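Side-chain contacts in glucose-6-phosphate acetyltransferase 1 (Arabidopsis thaliana, PDB 3T90), which transfers an acetyl group from acetyl-CoA to D-glucosamine 6-phosphate, a step in the biosynthesis of UDP-N-acetylglucosamine: residues E73-F76 against K82-H85; Y118-D123 against C135-K140; K17-L22 against H51-I56. One frame throughout, in Å; residues are numbered along the deposited sequence.

In the fold
All three contacts lie in one GNAT domain, and each has at least one strand in its central mixed sheet. Interaction 1 pairs strands 63-74 and 82-91. Interaction 2 starts on the next strand, 119-124. The two touch: G84 O and I121 N, 2.9 Å apart, probably form a hydrogen bond. Interaction 3 sets helix 19-23 against strand 51-58. Its centre lies about 23 Å from that of interaction 1 and about 22 Å from that of interaction 2. By similarity, K75 and F76 of interaction 1 and Y118 and K119 of 118-123 bind the sugar phosphate substrate. Each contact also touches the second subunit; F76 meets F19 of the neighbouring chain.

Interaction 1: residues E73-F76 against K82-H85; sequences EKKF and KAGH
E73 and A83 form a hydrogen-bonded pair where strands 63-74 and 82-91 run antiparallel in the sheet of the GNAT fold. Two backbone bonds join them: E73 N to A83 O (2.8 Å) and A83 N to E73 O (3.0 Å). On the face that carries K74 and K82, these two side chains run side by side, and their CG atoms meet at 4.1 Å. K74 NZ forms a salt bridge with D50, and K82 NZ makes a weak hydrogen bond to M115 O. The opposite face carries E73 and A83. K75, probably a substrate-binding residue, lays its CE against A83 CB (3.9 Å) and sends NZ to the syn side of E73 OE1, well out of the carboxylate plane (2.8 Å). The same NZ makes salt bridges with E87 and D88 of the second subunit, so three carboxylates surround it. The E73 chain is extended, with CG anti to the backbone N (chi1 -179°), and this carries its carboxylate to H85. The carboxylate and ring planes are 34° apart. H85 NE2 donates to the anti side of E73 OE2 at 2.7 Å, with the oxygen in the ring plane.

Interaction 2: residues Y118-D123 against C135-K140; sequences YKVILD and CGMSNK
V120 meets M137 with both its backbone and its side chain. The M137 methyl, CE, lies 3.8 Å from V120 O, and V120 CG1 is a looser neighbour at 4.4 Å from the same CE. I121 faces the other side of the strand, where it packs on H85. L122 returns to the M137 side and makes the closest contact: its CD2 lies 3.7 Å from M137 SD and 4.0 Å from M137 CE. The two side chains cross obliquely. The M137 chain bends at its last torsion (chi3 80°), which brings CE in beside the strand between V120 and L122. Y132 touches both L122 and M137, and M109 of helix 100-114 covers V120 and M137. An alanine in place of L122 would take away CG and both methyls, and M137 SD and Y132 would probably lose a shared apolar neighbour. G136 is the C-prime residue of a Schellman motif that ends helix 129-133 just before M137. M137 thus packs at the start of the arm leading to strand 138-147, next to Y132 of the acetyl-CoA site inferred by similarity. A strand of the second subunit continues strand 119-124, so the sheet of this GNAT fold crosses the dimer interface.

Interaction 3: residues K17-L22 against H51-I56; sequences KGFIEL and HVICVI
F19 reaches from helix 19-23 to strand 51-58, and its ring meets V55 and I53. The path starts at CB, which stays 5.7 Å from V55 CG1 and does not touch the strand. CG is anti to the backbone N (chi1 178°), and this turns the ring from the first turn of the helix toward the sheet. CG itself is still 5.1 Å from V55 CG1. Contact begins at the next atom. F19 CD1 lies 4.0 Å from V55 CG1, and F19 CE1 follows at 4.1 Å from the same methyl. V55 thus meets the ring through one branch, CG1, obliquely, near CD1 and CE1. The two side chains cross at about a right angle. At the tip, F19 CZ comes within 4.3 Å of I53 CG2, and here too the approach to the ring is oblique.

I53 and V55 both point toward the helix, two residues apart on the strand. C54 and I56 point the other way, to helix 100-114. The helix begins at G18, its N-cap residue, whose O accepts a hydrogen bond from L22 N at 2.9 Å. G18 has positive phi, a backbone shape that favours glycine.

L10 and T67 also touch both F19 and I53. F76 of the second subunit packs edge-to-face with the F19 ring and also touches I53. By similarity F76 belongs to the substrate site, so this apolar patch packs against a probable substrate-site residue of the neighbouring chain.

Between the two segments the contact is wholly apolar, carbon against carbon. Its strength is likely to come from dispersion and from the burial of the three side chains, with no directional bond between them to fix the turn of the ring.

Interaction 1: residues E73-F76 against K82-H85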
ATOM      1  N   GLU A  73       2.803   5.057   3.674  1.00  7.48           N
ATOM      2  CA  GLU A  73       3.759   4.001   4.107  1.00  7.04           C
ATOM      3  C   GLU A  73       5.105   4.663   4.409  1.00  7.76           C
ATOM      4  O   GLU A  73       5.681   5.259   3.489  1.00  9.08           O
ATOM      5  CB  GLU A  73       3.963   3.045   2.964  1.00  6.91           C
ATOM      6  CG  GLU A  73       4.969   1.891   3.389  1.00  7.31           C
ATOM      7  CD  GLU A  73       5.545   1.216   2.188  1.00  8.48           C
ATOM      8  OE1 GLU A  73       6.540   0.466   2.291  1.00 10.16           O
ATOM      9  OE2 GLU A  73       5.108   1.411   1.036  1.00 10.13           O
ATOM     10  N   LYS A  74       5.591   4.514   5.624  1.00  6.27           N
ATOM     11  CA  LYS A  74       6.966   4.956   5.930  1.00  7.03           C
ATOM     12  C   LYS A  74       7.955   3.896   5.542  1.00  9.11           C
ATOM     13  O   LYS A  74       7.764   2.721   5.844  1.00  9.00           O
ATOM     14  CB  LYS A  74       7.071   5.219   7.400  1.00  9.47           C
ATOM     15  CG  LYS A  74       6.185   6.435   7.835  1.00 10.61           C
ATOM     16  CD  LYS A  74       6.305   6.706   9.315  1.00 16.35           C
ATOM     17  CE  LYS A  74       5.349   7.857   9.628  1.00 20.46           C
ATOM     18  NZ  LYS A  74       3.984   7.289   9.988  1.00 28.66           N
ATOM     19  N   LYS A  75       9.058   4.317   4.907  1.00  7.78           N
ATOM     20  CA  LYS A  75      10.104   3.402   4.423  1.00  8.26           C
ATOM     21  C   LYS A  75      11.452   3.764   4.962  1.00  8.35           C
ATOM     22  O   LYS A  75      11.571   4.860   5.611  1.00  8.03           O
ATOM     23  CB  LYS A  75      10.169   3.494   2.887  1.00 10.72           C
ATOM     24  CG  LYS A  75       8.882   3.046   2.187  1.00  8.56           C
ATOM     25  CD  LYS A  75       9.140   3.099   0.696  1.00  8.87           C
ATOM     26  CE  LYS A  75       8.018   2.560  -0.193  1.00  9.02           C
ATOM     27  NZ  LYS A  75       7.894   1.052  -0.072  1.00  8.87           N
ATOM     28  N   PHE A  76      12.477   2.950   4.716  1.00  9.26           N
ATOM     29  CA  PHE A  76      13.858   3.352   4.973  1.00  8.81           C
ATOM     30  C   PHE A  76      14.512   3.913   3.740  1.00  9.74           C
ATOM     31  O   PHE A  76      15.341   4.814   3.821  1.00 11.79           O
ATOM     32  CB  PHE A  76      14.712   2.145   5.495  1.00  9.09           C
ATOM     33  CG  PHE A  76      14.378   1.723   6.897  1.00  7.68           C
ATOM     34  CD1 PHE A  76      15.009   2.321   7.992  1.00  9.06           C
ATOM     35  CD2 PHE A  76      13.470   0.749   7.129  1.00  9.05           C
ATOM     36  CE1 PHE A  76      14.659   1.938   9.270  1.00 10.16           C
ATOM     37  CE2 PHE A  76      13.136   0.378   8.420  1.00  8.75           C
ATOM     38  CZ  PHE A  76      13.767   0.966   9.486  1.00  8.22           C
ATOM     39  N   LYS A  82       8.501   8.531   2.462  1.00  8.23           N
ATOM     40  CA  LYS A  82       7.086   8.155   2.634  1.00 10.41           C
ATOM     41  C   LYS A  82       6.444   8.053   1.306  1.00  8.31           C
ATOM     42  O   LYS A  82       6.651   8.918   0.423  1.00  8.66           O
ATOM     43  CB  LYS A  82       6.322   9.200   3.493  1.00 12.32           C
ATOM     44  CG  LYS A  82       6.737   9.197   4.906  1.00 20.02           C
ATOM     45  CD  LYS A  82       5.745  10.022   5.686  1.00 23.26           C
ATOM     46  CE  LYS A  82       5.734  11.442   5.298  1.00 22.42           C
ATOM     47  NZ  LYS A  82       5.362  12.262   6.593  1.00 23.07           N
ATOM     48  N   ALA A  83       5.715   6.953   1.072  1.00  7.99           N
ATOM     49  CA  ALA A  83       4.973   6.765  -0.170  1.00  7.25           C
ATOM     50  C   ALA A  83       3.498   6.695   0.104  1.00  7.12           C
ATOM     51  O   ALA A  83       3.074   5.892   0.989  1.00  8.69           O
ATOM     52  CB  ALA A  83       5.422   5.435  -0.859  1.00  8.10           C
ATOM     53  N   GLY A  84       2.703   7.313  -0.756  1.00  7.90           N
ATOM     54  CA  GLY A  84       1.225   7.247  -0.626  1.00  8.14           C
ATOM     55  C   GLY A  84       0.699   6.123  -1.490  1.00  9.09           C
ATOM     56  O   GLY A  84       1.070   6.011  -2.649  1.00 10.52           O
ATOM     57  N   HIS A  85      -0.157   5.279  -0.928  1.00  6.95           N
ATOM     58  CA  HIS A  85      -0.841   4.191  -1.679  1.00  6.31           C
ATOM     59  C   HIS A  85      -2.311   4.577  -1.841  1.00  6.46           C
ATOM     60  O   HIS A  85      -3.071   4.548  -0.836  1.00  7.16           O
ATOM     61  CB  HIS A  85      -0.764   2.901  -0.851  1.00  7.06           C
ATOM     62  CG  HIS A  85       0.638   2.419  -0.609  1.00  6.43           C
ATOM     63  ND1 HIS A  85       1.225   1.513  -1.470  1.00 12.37           N
ATOM     64  CD2 HIS A  85       1.594   2.806   0.250  1.00  9.36           C
ATOM     65  CE1 HIS A  85       2.479   1.285  -1.074  1.00 11.89           C
ATOM     66  NE2 HIS A  85       2.738   2.053  -0.028  1.00  9.77           N
TER

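Interaction 2: residues Y118-D123 against C135-K140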
ATOM      1  N   TYR A 118       7.378  11.132  -1.312  1.00  8.67           N
ATOM      2  CA  TYR A 118       8.166  11.329  -2.568  1.00  9.04           C
ATOM      3  C   TYR A 118       7.401  10.794  -3.808  1.00 10.48           C
ATOM      4  O   TYR A 118       7.766  11.130  -4.939  1.00 11.02           O
ATOM      5  CB  TYR A 118       9.548  10.655  -2.430  1.00  9.01           C
ATOM      6  CG  TYR A 118       9.522   9.128  -2.349  1.00  8.25           C
ATOM      7  CD1 TYR A 118       9.612   8.354  -3.473  1.00  9.49           C
ATOM      8  CD2 TYR A 118       9.365   8.521  -1.139  1.00  8.75           C
ATOM      9  CE1 TYR A 118       9.572   6.924  -3.381  1.00  9.49           C
ATOM     10  CE2 TYR A 118       9.313   7.157  -1.029  1.00  9.84           C
ATOM     11  CZ  TYR A 118       9.456   6.359  -2.137  1.00 10.24           C
ATOM     12  OH  TYR A 118       9.362   4.961  -2.019  1.00 10.12           O
ATOM     13  N   LYS A 119       6.342   9.971  -3.572  1.00  7.68           N
ATOM     14  CA  LYS A 119       5.553   9.451  -4.643  1.00  8.10           C
ATOM     15  C   LYS A 119       4.193   9.045  -4.118  1.00  7.63           C
ATOM     16  O   LYS A 119       3.987   8.864  -2.908  1.00  9.25           O
ATOM     17  CB  LYS A 119       6.253   8.229  -5.334  1.00  9.03           C
ATOM     18  CG  LYS A 119       6.122   6.910  -4.494  1.00  6.94           C
ATOM     19  CD  LYS A 119       6.747   5.736  -5.274  1.00  8.20           C
ATOM     20  CE  LYS A 119       6.644   4.445  -4.436  1.00 12.38           C
ATOM     21  NZ  LYS A 119       7.215   3.273  -5.204  1.00 13.58           N
ATOM     22  N   VAL A 120       3.296   8.840  -5.096  1.00  8.47           N
ATOM     23  CA  VAL A 120       2.005   8.168  -4.860  1.00  8.58           C
ATOM     24  C   VAL A 120       1.829   7.117  -5.917  1.00  9.23           C
ATOM     25  O   VAL A 120       2.207   7.331  -7.058  1.00  9.52           O
ATOM     26  CB  VAL A 120       0.852   9.136  -4.837  1.00  9.60           C
ATOM     27  CG1 VAL A 120       0.743  10.013  -6.042  1.00 14.91           C
ATOM     28  CG2 VAL A 120      -0.393   8.498  -4.472  1.00 14.41           C
ATOM     29  N   ILE A 121       1.308   5.974  -5.513  1.00  6.88           N
ATOM     30  CA  ILE A 121       0.996   4.887  -6.408  1.00  7.88           C
ATOM     31  C   ILE A 121      -0.368   4.352  -6.238  1.00  8.14           C
ATOM     32  O   ILE A 121      -0.959   4.487  -5.172  1.00  9.14           O
ATOM     33  CB  ILE A 121       2.063   3.791  -6.233  1.00  9.11           C
ATOM     34  CG1 ILE A 121       2.168   3.262  -4.743  1.00 12.28           C
ATOM     35  CG2 ILE A 121       3.451   4.309  -6.663  1.00 12.35           C
ATOM     36  CD1 ILE A 121       3.194   2.085  -4.581  1.00 14.80           C
ATOM     37  N   LEU A 122      -0.831   3.714  -7.291  1.00  8.85           N
ATOM     38  CA  LEU A 122      -2.150   3.022  -7.215  1.00  8.56           C
ATOM     39  C   LEU A 122      -2.149   1.960  -8.282  1.00  9.07           C
ATOM     40  O   LEU A 122      -1.257   1.910  -9.145  1.00  9.77           O
ATOM     41  CB  LEU A 122      -3.332   3.965  -7.389  1.00 10.96           C
ATOM     42  CG  LEU A 122      -3.407   4.761  -8.734  1.00  8.92           C
ATOM     43  CD1 LEU A 122      -3.997   3.906  -9.885  1.00  8.72           C
ATOM     44  CD2 LEU A 122      -4.200   6.128  -8.470  1.00 11.39           C
ATOM     45  N   ASP A 123      -3.104   1.051  -8.200  1.00  8.04           N
ATOM     46  CA  ASP A 123      -3.292   0.023  -9.258  1.00  9.37           C
ATOM     47  C   ASP A 123      -4.647   0.196  -9.921  1.00  9.71           C
ATOM     48  O   ASP A 123      -5.626   0.619  -9.288  1.00 12.06           O
ATOM     49  CB  ASP A 123      -3.110  -1.379  -8.648  1.00  9.05           C
ATOM     50  CG  ASP A 123      -1.780  -1.572  -7.938  1.00 12.49           C
ATOM     51  OD1 ASP A 123      -0.750  -1.638  -8.610  1.00 12.50           O
ATOM     52  OD2 ASP A 123      -1.755  -1.855  -6.716  1.00 19.25           O
ATOM     53  N   CYS A 135      -4.130  12.495 -14.759  1.00 15.43           N
ATOM     54  CA  CYS A 135      -3.882  12.963 -13.360  1.00 16.04           C
ATOM     55  C   CYS A 135      -2.397  13.079 -13.140  1.00 15.59           C
ATOM     56  O   CYS A 135      -1.977  13.346 -11.991  1.00 17.58           O
ATOM     57  CB  CYS A 135      -4.486  11.991 -12.339  1.00 16.01           C
ATOM     58  SG  CYS A 135      -6.315  11.831 -12.429  1.00 21.42           S
ATOM     59  N   GLY A 136      -1.573  12.941 -14.192  1.00 13.81           N
ATOM     60  CA  GLY A 136      -0.123  13.124 -14.119  1.00 14.57           C
ATOM     61  C   GLY A 136       0.645  11.858 -13.787  1.00 13.30           C
ATOM     62  O   GLY A 136       1.859  11.897 -13.442  1.00 14.81           O
ATOM     63  N   MET A 137      -0.040  10.718 -13.864  1.00 11.75           N
ATOM     64  CA  MET A 137       0.662   9.441 -13.485  1.00 10.83           C
ATOM     65  C   MET A 137       1.164   8.698 -14.733  1.00 11.09           C
ATOM     66  O   MET A 137       0.758   8.972 -15.903  1.00 12.62           O
ATOM     67  CB  MET A 137      -0.305   8.559 -12.741  1.00  9.48           C
ATOM     68  CG  MET A 137      -1.064   9.393 -11.641  1.00 10.29           C
ATOM     69  SD  MET A 137      -2.003   8.219 -10.538  1.00 12.10           S
ATOM     70  CE  MET A 137      -0.649   7.733  -9.527  1.00 14.00           C
ATOM     71  N   SER A 138       2.050   7.732 -14.477  1.00  9.56           N
ATOM     72  CA  SER A 138       2.705   6.950 -15.496  1.00 10.91           C
ATOM     73  C   SER A 138       2.628   5.496 -15.128  1.00  9.65           C
ATOM     74  O   SER A 138       2.657   5.133 -13.934  1.00 11.02           O
ATOM     75  CB  SER A 138       4.194   7.313 -15.555  1.00 13.26           C
ATOM     76  OG  SER A 138       4.276   8.629 -16.109  1.00 18.77           O
ATOM     77  N   ASN A 139       2.571   4.626 -16.119  1.00 11.16           N
ATOM     78  CA  ASN A 139       2.541   3.187 -15.874  1.00 10.31           C
ATOM     79  C   ASN A 139       3.887   2.541 -16.225  1.00 10.46           C
ATOM     80  O   ASN A 139       4.206   2.410 -17.414  1.00 13.43           O
ATOM     81  CB  ASN A 139       1.472   2.565 -16.792  1.00 11.44           C
ATOM     82  CG  ASN A 139       1.564   1.016 -16.866  1.00 13.05           C
ATOM     83  OD1 ASN A 139       1.483   0.474 -17.984  1.00 15.98           O
ATOM     84  ND2 ASN A 139       1.789   0.304 -15.715  1.00  9.58           N
ATOM     85  N   LYS A 140       4.634   2.068 -15.233  1.00 11.41           N
ATOM     86  CA  LYS A 140       5.899   1.423 -15.509  1.00 12.42           C
ATOM     87  C   LYS A 140       6.096   0.120 -14.813  1.00 13.87           C
ATOM     88  O   LYS A 140       7.198  -0.461 -14.886  1.00 18.27           O
ATOM     89  CB  LYS A 140       7.040   2.394 -15.080  1.00 14.59           C
ATOM     90  CG  LYS A 140       7.070   3.777 -15.883  1.00 16.65           C
ATOM     91  CD  LYS A 140       7.259   3.555 -17.373  1.00 22.26           C
ATOM     92  CE  LYS A 140       6.836   4.834 -18.161  1.00 21.10           C
ATOM     93  NZ  LYS A 140       7.707   5.858 -17.623  1.00 26.21           N
TER

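Interaction 3: residues K17-L22 against H51-I56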
ATOM      1  N   LYS A  17     -25.222   7.595   4.303  1.00 12.26           N
ATOM      2  CA  LYS A  17     -25.241   8.327   3.053  1.00 10.37           C
ATOM      3  C   LYS A  17     -24.772   7.471   1.888  1.00 11.18           C
ATOM      4  O   LYS A  17     -24.288   7.991   0.888  1.00 12.49           O
ATOM      5  CB  LYS A  17     -24.372   9.585   3.213  1.00 12.25           C
ATOM      6  CG  LYS A  17     -24.954  10.659   4.174  1.00 14.39           C
ATOM      7  CD  LYS A  17     -24.111  11.966   4.117  1.00 16.33           C
ATOM      8  CE  LYS A  17     -24.810  12.903   5.052  1.00 20.09           C
ATOM      9  NZ  LYS A  17     -23.993  14.141   5.129  1.00 17.53           N
ATOM     10  N   GLY A  18     -24.902   6.170   2.000  1.00 10.60           N
ATOM     11  CA  GLY A  18     -24.593   5.308   0.859  1.00 10.56           C
ATOM     12  C   GLY A  18     -23.118   5.097   0.560  1.00 10.32           C
ATOM     13  O   GLY A  18     -22.787   4.693  -0.593  1.00 10.47           O
ATOM     14  N   PHE A  19     -22.294   5.327   1.576  1.00 10.42           N
ATOM     15  CA  PHE A  19     -20.815   5.034   1.427  1.00  8.27           C
ATOM     16  C   PHE A  19     -20.508   3.563   1.126  1.00  8.48           C
ATOM     17  O   PHE A  19     -19.807   3.273   0.142  1.00  7.31           O
ATOM     18  CB  PHE A  19     -20.089   5.565   2.647  1.00 10.35           C
ATOM     19  CG  PHE A  19     -18.616   5.283   2.613  1.00  8.98           C
ATOM     20  CD1 PHE A  19     -17.766   5.927   1.701  1.00  9.10           C
ATOM     21  CD2 PHE A  19     -18.094   4.369   3.479  1.00  9.23           C
ATOM     22  CE1 PHE A  19     -16.403   5.660   1.734  1.00 10.56           C
ATOM     23  CE2 PHE A  19     -16.725   4.089   3.499  1.00  8.93           C
ATOM     24  CZ  PHE A  19     -15.903   4.747   2.605  1.00  9.88           C
ATOM     25  N   ILE A  20     -20.998   2.634   1.926  1.00  8.21           N
ATOM     26  CA  ILE A  20     -20.700   1.239   1.705  1.00  8.68           C
ATOM     27  C   ILE A  20     -21.363   0.778   0.388  1.00  9.41           C
ATOM     28  O   ILE A  20     -20.715   0.094  -0.434  1.00  9.88           O
ATOM     29  CB  ILE A  20     -21.205   0.395   2.898  1.00  9.85           C
ATOM     30  CG1 ILE A  20     -20.495   0.880   4.194  1.00  9.04           C
ATOM     31  CG2 ILE A  20     -21.015  -1.159   2.644  1.00 13.36           C
ATOM     32  CD1 ILE A  20     -18.946   0.598   4.120  1.00 10.52           C
ATOM     33  N   GLU A  21     -22.578   1.258   0.125  1.00 11.16           N
ATOM     34  CA  GLU A  21     -23.235   0.954  -1.168  1.00 10.51           C
ATOM     35  C   GLU A  21     -22.374   1.382  -2.361  1.00  9.54           C
ATOM     36  O   GLU A  21     -22.277   0.609  -3.338  1.00 11.58           O
ATOM     37  CB  GLU A  21     -24.613   1.576  -1.210  1.00 12.19           C
ATOM     38  CG  GLU A  21     -25.556   0.968  -0.125  1.00 16.58           C
ATOM     39  CD  GLU A  21     -25.620   1.882   1.086  1.00 21.10           C
ATOM     40  OE1 GLU A  21     -24.569   2.268   1.702  1.00 15.88           O
ATOM     41  OE2 GLU A  21     -26.783   2.284   1.452  1.00 32.52           O
ATOM     42  N   LEU A  22     -21.733   2.549  -2.298  1.00  8.84           N
ATOM     43  CA  LEU A  22     -20.904   3.013  -3.404  1.00  7.85           C
ATOM     44  C   LEU A  22     -19.670   2.121  -3.517  1.00  7.52           C
ATOM     45  O   LEU A  22     -19.277   1.766  -4.664  1.00  8.78           O
ATOM     46  CB  LEU A  22     -20.509   4.455  -3.115  1.00  9.64           C
ATOM     47  CG  LEU A  22     -19.419   4.975  -4.032  1.00  9.36           C
ATOM     48  CD1 LEU A  22     -19.872   4.941  -5.538  1.00 13.32           C
ATOM     49  CD2 LEU A  22     -18.960   6.397  -3.599  1.00 12.96           C
ATOM     50  N   HIS A  51      -3.561   8.177   7.055  1.00 10.28           N
ATOM     51  CA  HIS A  51      -4.612   7.317   6.354  1.00 12.53           C
ATOM     52  C   HIS A  51      -5.874   8.169   6.219  1.00 15.08           C
ATOM     53  O   HIS A  51      -6.617   8.190   7.266  1.00 16.37           O
ATOM     54  CB  HIS A  51      -4.853   5.989   7.133  1.00 13.87           C
ATOM     55  CG  HIS A  51      -5.561   4.906   6.323  1.00 15.27           C
ATOM     56  ND1 HIS A  51      -5.717   3.591   6.757  1.00 18.91           N
ATOM     57  CD2 HIS A  51      -6.093   4.966   5.103  1.00 13.75           C
ATOM     58  CE1 HIS A  51      -6.374   2.913   5.808  1.00 17.71           C
ATOM     59  NE2 HIS A  51      -6.668   3.758   4.821  1.00 13.44           N
ATOM     60  N   VAL A  52      -6.102   8.741   5.005  1.00 13.42           N
ATOM     61  CA  VAL A  52      -7.160   9.744   4.627  1.00 12.94           C
ATOM     62  C   VAL A  52      -8.165   9.080   3.632  1.00 11.04           C
ATOM     63  O   VAL A  52      -7.767   8.336   2.751  1.00 12.22           O
ATOM     64  CB  VAL A  52      -6.646  11.054   3.827  1.00 15.41           C
ATOM     65  CG1 VAL A  52      -7.828  11.802   3.073  1.00 16.10           C
ATOM     66  CG2 VAL A  52      -5.842  11.997   4.681  1.00 17.55           C
ATOM     67  N   ILE A  53      -9.458   9.185   3.934  1.00  8.89           N
ATOM     68  CA  ILE A  53     -10.462   8.808   2.997  1.00  8.20           C
ATOM     69  C   ILE A  53     -11.201  10.051   2.505  1.00 10.10           C
ATOM     70  O   ILE A  53     -11.761  10.790   3.359  1.00 10.25           O
ATOM     71  CB  ILE A  53     -11.462   7.824   3.594  1.00  8.79           C
ATOM     72  CG1 ILE A  53     -10.674   6.607   4.146  1.00 11.72           C
ATOM     73  CG2 ILE A  53     -12.539   7.461   2.524  1.00  9.22           C
ATOM     74  CD1 ILE A  53     -11.566   5.525   4.716  1.00 12.30           C
ATOM     75  N   CYS A  54     -11.212  10.310   1.193  1.00  8.92           N
ATOM     76  CA  CYS A  54     -11.900  11.463   0.604  1.00 10.02           C
ATOM     77  C   CYS A  54     -13.259  10.946   0.117  1.00 10.40           C
ATOM     78  O   CYS A  54     -13.363   9.839  -0.458  1.00 12.22           O
ATOM     79  CB  CYS A  54     -11.056  11.899  -0.632  1.00 11.47           C
ATOM     80  SG  CYS A  54     -11.836  13.159  -1.634  1.00 15.47           S
ATOM     81  N   VAL A  55     -14.292  11.764   0.335  1.00  8.88           N
ATOM     82  CA  VAL A  55     -15.606  11.547  -0.301  1.00  9.95           C
ATOM     83  C   VAL A  55     -16.108  12.790  -0.967  1.00  9.70           C
ATOM     84  O   VAL A  55     -15.765  13.931  -0.531  1.00 10.62           O
ATOM     85  CB  VAL A  55     -16.679  11.073   0.739  1.00  8.95           C
ATOM     86  CG1 VAL A  55     -16.354   9.692   1.307  1.00  9.48           C
ATOM     87  CG2 VAL A  55     -17.007  12.097   1.807  1.00 11.75           C
ATOM     88  N   ILE A  56     -16.907  12.590  -1.999  1.00 10.74           N
ATOM     89  CA  ILE A  56     -17.633  13.678  -2.583  1.00 10.96           C
ATOM     90  C   ILE A  56     -19.095  13.349  -2.388  1.00 10.84           C
ATOM     91  O   ILE A  56     -19.570  12.305  -2.875  1.00 10.20           O
ATOM     92  CB  ILE A  56     -17.346  13.864  -4.064  1.00 11.08           C
ATOM     93  CG1 ILE A  56     -15.887  14.149  -4.237  1.00 12.91           C
ATOM     94  CG2 ILE A  56     -18.247  14.979  -4.680  1.00 13.46           C
ATOM     95  CD1 ILE A  56     -15.450  14.285  -5.777  1.00 13.51           C
TER